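Local atomic coordinates of methylocystis parvus OBBP MbnE (Methylocystis parvus OBBP, PDB entry 5ICQ), a protein that probably binds the copper-chelating peptide methanobactin in the periplasm, as a solute-binding partner of the methanobactin transport machinery. Residues A309-L321 with R589-T601. Sequence-based numbering, arbitrary orientation.
Sequences ARESLKNENPKGL and RSPRYGSPIFGPT
The backbones of N315-N317 and R592-G594 run close without forming a strand ladder, linked directly by a single main-chain hydrogen bond from E316 N to R592 O (2.8 Å). Most other bonds here come from asparagine side chains, and N315 illustrates how one residue can tie two loops. Its CG sits between the backbone N and the carbonyl carbon (chi1 66°), turning the amide into the bend of 591-594, where ND2 gives one proton to G594 O, almost straight at 169°, and the other to P591 O, above that carbonyl's plane. Its OD1 accepts from N317 N in an Asx turn. A leucine in its place would probably rob both carbonyls of this shared donor and the turn of its acceptor. N317 answers in return, its OD1 taking G594 N (2.9 Å) from above the amide carbonyl plane. Farther along, R592 grips E316 side-on, NE to OE2 (2.6 Å) and NH2 to OE1 (2.7 Å), the planes 30° apart. At the strand's end, L313 CD1 meets the F598 ring edge at CE2 (3.6 Å). An Asx turn leaving edge strand 308-313 is thus joined to the loop between strands 584-585 and 606-607, probably in a family 5 solute-binding fold.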
loop_
_atom_site.group_PDB
_atom_site.type_symbol
_atom_site.label_atom_id
_atom_site.label_comp_id
_atom_site.label_asym_id
_atom_site.label_seq_id
_atom_site.Cartn_x
_atom_site.Cartn_y
_atom_site.Cartn_z
ATOM N N ALA A 309 -18.173 4.718 19.711
ATOM C CA ALA A 309 -17.017 5.535 20.046
ATOM C C ALA A 309 -16.195 5.784 18.791
ATOM O O ALA A 309 -16.201 4.979 17.861
ATOM C CB ALA A 309 -16.150 4.853 21.119
ATOM N N ARG A 310 -15.475 6.894 18.763
ATOM C CA ARG A 310 -14.535 7.124 17.678
ATOM C C ARG A 310 -13.137 7.335 18.242
ATOM O O ARG A 310 -12.968 7.740 19.398
ATOM C CB ARG A 310 -14.962 8.294 16.812
ATOM C CG ARG A 310 -14.959 9.632 17.498
ATOM C CD ARG A 310 -15.023 10.690 16.431
ATOM N NE ARG A 310 -15.152 12.034 16.962
ATOM C CZ ARG A 310 -14.944 13.131 16.241
ATOM N NH1 ARG A 310 -14.583 13.031 14.969
ATOM N NH2 ARG A 310 -15.102 14.325 16.794
ATOM N N GLU A 311 -12.132 7.015 17.430
ATOM C CA GLU A 311 -10.745 7.041 17.873
ATOM C C GLU A 311 -9.849 7.402 16.704
ATOM O O GLU A 311 -10.181 7.126 15.546
ATOM C CB GLU A 311 -10.259 5.680 18.398
ATOM C CG GLU A 311 -11.200 4.887 19.260
ATOM C CD GLU A 311 -10.536 3.610 19.743
ATOM O OE1 GLU A 311 -9.557 3.712 20.511
ATOM O OE2 GLU A 311 -10.968 2.513 19.330
ATOM N N SER A 312 -8.684 7.971 17.020
ATOM C CA SER A 312 -7.593 8.120 16.059
ATOM C C SER A 312 -6.458 7.202 16.484
ATOM O O SER A 312 -6.032 7.244 17.639
ATOM C CB SER A 312 -7.089 9.564 15.988
ATOM O OG SER A 312 -8.083 10.432 15.480
ATOM N N LEU A 313 -5.987 6.358 15.568
ATOM C CA LEU A 313 -4.927 5.410 15.878
ATOM C C LEU A 313 -3.738 5.621 14.952
ATOM O O LEU A 313 -3.889 5.997 13.787
ATOM C CB LEU A 313 -5.418 3.962 15.757
ATOM C CG LEU A 313 -6.685 3.590 16.531
ATOM C CD1 LEU A 313 -7.065 2.139 16.238
ATOM C CD2 LEU A 313 -6.488 3.799 18.022
ATOM N N LYS A 314 -2.548 5.364 15.479
ATOM C CA LYS A 314 -1.318 5.503 14.714
ATOM C C LYS A 314 -0.452 4.280 14.949
ATOM O O LYS A 314 -0.390 3.764 16.070
ATOM C CB LYS A 314 -0.543 6.763 15.131
ATOM C CG LYS A 314 0.529 7.190 14.131
ATOM C CD LYS A 314 1.389 8.310 14.696
ATOM C CE LYS A 314 2.167 9.043 13.604
ATOM N NZ LYS A 314 2.060 8.399 12.257
ATOM N N ASN A 315 0.234 3.817 13.910
ATOM C CA ASN A 315 1.290 2.834 14.124
ATOM C C ASN A 315 2.536 3.321 13.383
ATOM O O ASN A 315 2.710 4.512 13.091
ATOM C CB ASN A 315 0.830 1.407 13.752
ATOM C CG ASN A 315 0.538 1.230 12.274
ATOM O OD1 ASN A 315 0.782 2.127 11.463
ATOM N ND2 ASN A 315 0.017 0.050 11.912
ATOM N N GLU A 316 3.449 2.400 13.098
ATOM C CA GLU A 316 4.729 2.754 12.506
ATOM C C GLU A 316 4.757 2.549 11.000
ATOM O O GLU A 316 5.831 2.623 10.398
ATOM C CB GLU A 316 5.845 1.964 13.181
ATOM C CG GLU A 316 5.938 2.279 14.670
ATOM C CD GLU A 316 6.837 1.324 15.420
ATOM O OE1 GLU A 316 8.049 1.285 15.119
ATOM O OE2 GLU A 316 6.331 0.612 16.312
ATOM N N ASN A 317 3.612 2.308 10.381
ATOM C CA ASN A 317 3.570 2.189 8.930
ATOM C C ASN A 317 3.900 3.535 8.289
ATOM O O ASN A 317 3.356 4.558 8.708
ATOM C CB ASN A 317 2.194 1.724 8.473
ATOM C CG ASN A 317 2.246 0.991 7.156
ATOM O OD1 ASN A 317 2.788 -0.109 7.077
ATOM N ND2 ASN A 317 1.691 1.598 6.110
ATOM N N PRO A 318 4.763 3.576 7.276
ATOM C CA PRO A 318 5.092 4.862 6.645
ATOM C C PRO A 318 3.907 5.460 5.903
ATOM O O PRO A 318 3.003 4.756 5.445
ATOM C CB PRO A 318 6.227 4.510 5.674
ATOM C CG PRO A 318 6.092 3.040 5.443
ATOM C CD PRO A 318 5.574 2.471 6.740
ATOM N N LYS A 319 3.946 6.784 5.767
ATOM C CA LYS A 319 2.879 7.576 5.173
ATOM C C LYS A 319 3.362 8.171 3.856
ATOM O O LYS A 319 4.565 8.206 3.571
ATOM C CB LYS A 319 2.438 8.700 6.114
ATOM C CG LYS A 319 1.983 8.226 7.497
ATOM C CD LYS A 319 0.628 7.541 7.403
ATOM C CE LYS A 319 0.169 7.041 8.760
ATOM N NZ LYS A 319 1.179 6.128 9.373
ATOM N N GLY A 320 2.412 8.667 3.069
ATOM C CA GLY A 320 2.729 9.228 1.764
ATOM C C GLY A 320 2.796 8.133 0.712
ATOM O O GLY A 320 2.559 6.970 1.029
ATOM N N LEU A 321 3.089 8.488 -0.539
ATOM C CA LEU A 321 3.193 9.882 -0.970
ATOM C C LEU A 321 2.299 10.076 -2.198
ATOM O O LEU A 321 2.364 9.291 -3.155
ATOM C CB LEU A 321 4.648 10.266 -1.304
ATOM C CG LEU A 321 4.910 11.687 -1.866
ATOM C CD1 LEU A 321 6.323 12.169 -1.518
ATOM C CD2 LEU A 321 4.704 11.758 -3.395
ATOM N N ARG A 589 -2.959 -4.205 22.416
ATOM C CA ARG A 589 -1.811 -3.901 21.575
ATOM C C ARG A 589 -2.198 -4.081 20.110
ATOM O O ARG A 589 -2.589 -5.178 19.700
ATOM C CB ARG A 589 -0.632 -4.799 21.947
ATOM C CG ARG A 589 0.538 -4.667 21.017
ATOM C CD ARG A 589 1.749 -5.374 21.560
ATOM N NE ARG A 589 2.846 -5.352 20.589
ATOM C CZ ARG A 589 4.069 -5.818 20.808
ATOM N NH1 ARG A 589 4.373 -6.355 21.993
ATOM N NH2 ARG A 589 4.984 -5.748 19.844
ATOM N N SER A 590 -2.074 -3.016 19.333
ATOM C CA SER A 590 -2.360 -3.031 17.907
ATOM C C SER A 590 -1.085 -3.294 17.110
ATOM O O SER A 590 0.026 -3.069 17.604
ATOM C CB SER A 590 -2.993 -1.702 17.501
ATOM O OG SER A 590 -4.221 -1.526 18.196
ATOM N N PRO A 591 -1.202 -3.788 15.875
ATOM C CA PRO A 591 0.006 -4.130 15.108
ATOM C C PRO A 591 0.826 -2.897 14.764
ATOM O O PRO A 591 0.277 -1.837 14.454
ATOM C CB PRO A 591 -0.550 -4.797 13.843
ATOM C CG PRO A 591 -1.925 -4.304 13.725
ATOM C CD PRO A 591 -2.427 -4.124 15.133
ATOM N N ARG A 592 2.157 -3.053 14.806
ATOM C CA ARG A 592 3.057 -1.930 14.541
ATOM C C ARG A 592 3.042 -1.492 13.078
ATOM O O ARG A 592 3.416 -0.346 12.778
ATOM C CB ARG A 592 4.498 -2.287 14.924
ATOM C CG ARG A 592 4.735 -2.549 16.400
ATOM C CD ARG A 592 6.187 -2.935 16.678
ATOM N NE ARG A 592 7.128 -1.862 16.338
ATOM C CZ ARG A 592 8.456 -1.964 16.422
ATOM N NH1 ARG A 592 9.017 -3.095 16.830
ATOM N NH2 ARG A 592 9.228 -0.933 16.098
ATOM N N TYR A 593 2.660 -2.375 12.160
ATOM C CA TYR A 593 2.739 -2.070 10.739
ATOM C C TYR A 593 1.404 -2.360 10.067
ATOM O O TYR A 593 0.463 -2.873 10.682
ATOM C CB TYR A 593 3.883 -2.848 10.058
ATOM C CG TYR A 593 5.219 -2.450 10.605
ATOM C CD1 TYR A 593 5.851 -1.285 10.175
ATOM C CD2 TYR A 593 5.833 -3.204 11.598
ATOM C CE1 TYR A 593 7.074 -0.903 10.703
ATOM C CE2 TYR A 593 7.046 -2.832 12.127
ATOM C CZ TYR A 593 7.663 -1.685 11.682
ATOM O OH TYR A 593 8.878 -1.346 12.229
ATOM N N GLY A 594 1.331 -1.991 8.790
ATOM C CA GLY A 594 0.127 -2.190 8.013
ATOM C C GLY A 594 -0.767 -0.971 7.930
ATOM O O GLY A 594 -0.890 -0.202 8.887
ATOM N N SER A 595 -1.400 -0.792 6.780
ATOM C CA SER A 595 -2.428 0.226 6.616
ATOM C C SER A 595 -3.466 -0.319 5.638
ATOM O O SER A 595 -3.100 -0.810 4.579
ATOM C CB SER A 595 -1.838 1.545 6.106
ATOM O OG SER A 595 -2.833 2.562 6.056
ATOM N N PRO A 596 -4.763 -0.272 6.000
ATOM C CA PRO A 596 -5.329 0.154 7.287
ATOM C C PRO A 596 -4.816 -0.709 8.429
ATOM O O PRO A 596 -4.327 -1.812 8.178
ATOM C CB PRO A 596 -6.839 -0.049 7.104
ATOM C CG PRO A 596 -7.053 -0.077 5.626
ATOM C CD PRO A 596 -5.811 -0.673 5.042
ATOM N N ILE A 597 -4.918 -0.215 9.659
ATOM C CA ILE A 597 -4.342 -0.945 10.786
ATOM C C ILE A 597 -5.060 -2.275 11.005
ATOM O O ILE A 597 -4.432 -3.280 11.361
ATOM C CB ILE A 597 -4.361 -0.067 12.046
ATOM C CG1 ILE A 597 -3.407 1.122 11.867
ATOM C CG2 ILE A 597 -3.953 -0.887 13.270
ATOM C CD1 ILE A 597 -3.515 2.183 12.964
ATOM N N PHE A 598 -6.374 -2.315 10.789
ATOM C CA PHE A 598 -7.130 -3.553 10.916
ATOM C C PHE A 598 -7.686 -3.988 9.563
ATOM O O PHE A 598 -8.035 -3.159 8.722
ATOM C CB PHE A 598 -8.271 -3.388 11.924
ATOM C CG PHE A 598 -7.815 -2.866 13.253
ATOM C CD1 PHE A 598 -6.992 -3.634 14.062
ATOM C CD2 PHE A 598 -8.187 -1.604 13.676
ATOM C CE1 PHE A 598 -6.547 -3.153 15.286
ATOM C CE2 PHE A 598 -7.750 -1.109 14.898
ATOM C CZ PHE A 598 -6.934 -1.881 15.703
ATOM N N GLY A 599 -7.780 -5.300 9.367
ATOM C CA GLY A 599 -8.357 -5.846 8.158
ATOM C C GLY A 599 -9.827 -5.499 8.053
ATOM O O GLY A 599 -10.447 -5.060 9.024
ATOM N N PRO A 600 -10.424 -5.705 6.875
ATOM C CA PRO A 600 -11.837 -5.327 6.704
ATOM C C PRO A 600 -12.788 -6.109 7.595
ATOM O O PRO A 600 -13.873 -5.601 7.910
ATOM C CB PRO A 600 -12.101 -5.607 5.215
ATOM C CG PRO A 600 -11.074 -6.646 4.846
ATOM C CD PRO A 600 -9.853 -6.304 5.656
ATOM N N THR A 601 -12.422 -7.316 8.035
ATOM C CA THR A 601 -13.300 -8.096 8.898
ATOM C C THR A 601 -12.794 -8.184 10.334
ATOM O O THR A 601 -13.292 -9.021 11.103
ATOM C CB THR A 601 -13.499 -9.503 8.329
ATOM O OG1 THR A 601 -12.244 -10.186 8.310
ATOM C CG2 THR A 601 -14.062 -9.429 6.905
HETATM O O HOH W 1 -1.104 2.561 9.185
HETATM O O HOH W 2 9.550 1.330 13.012
#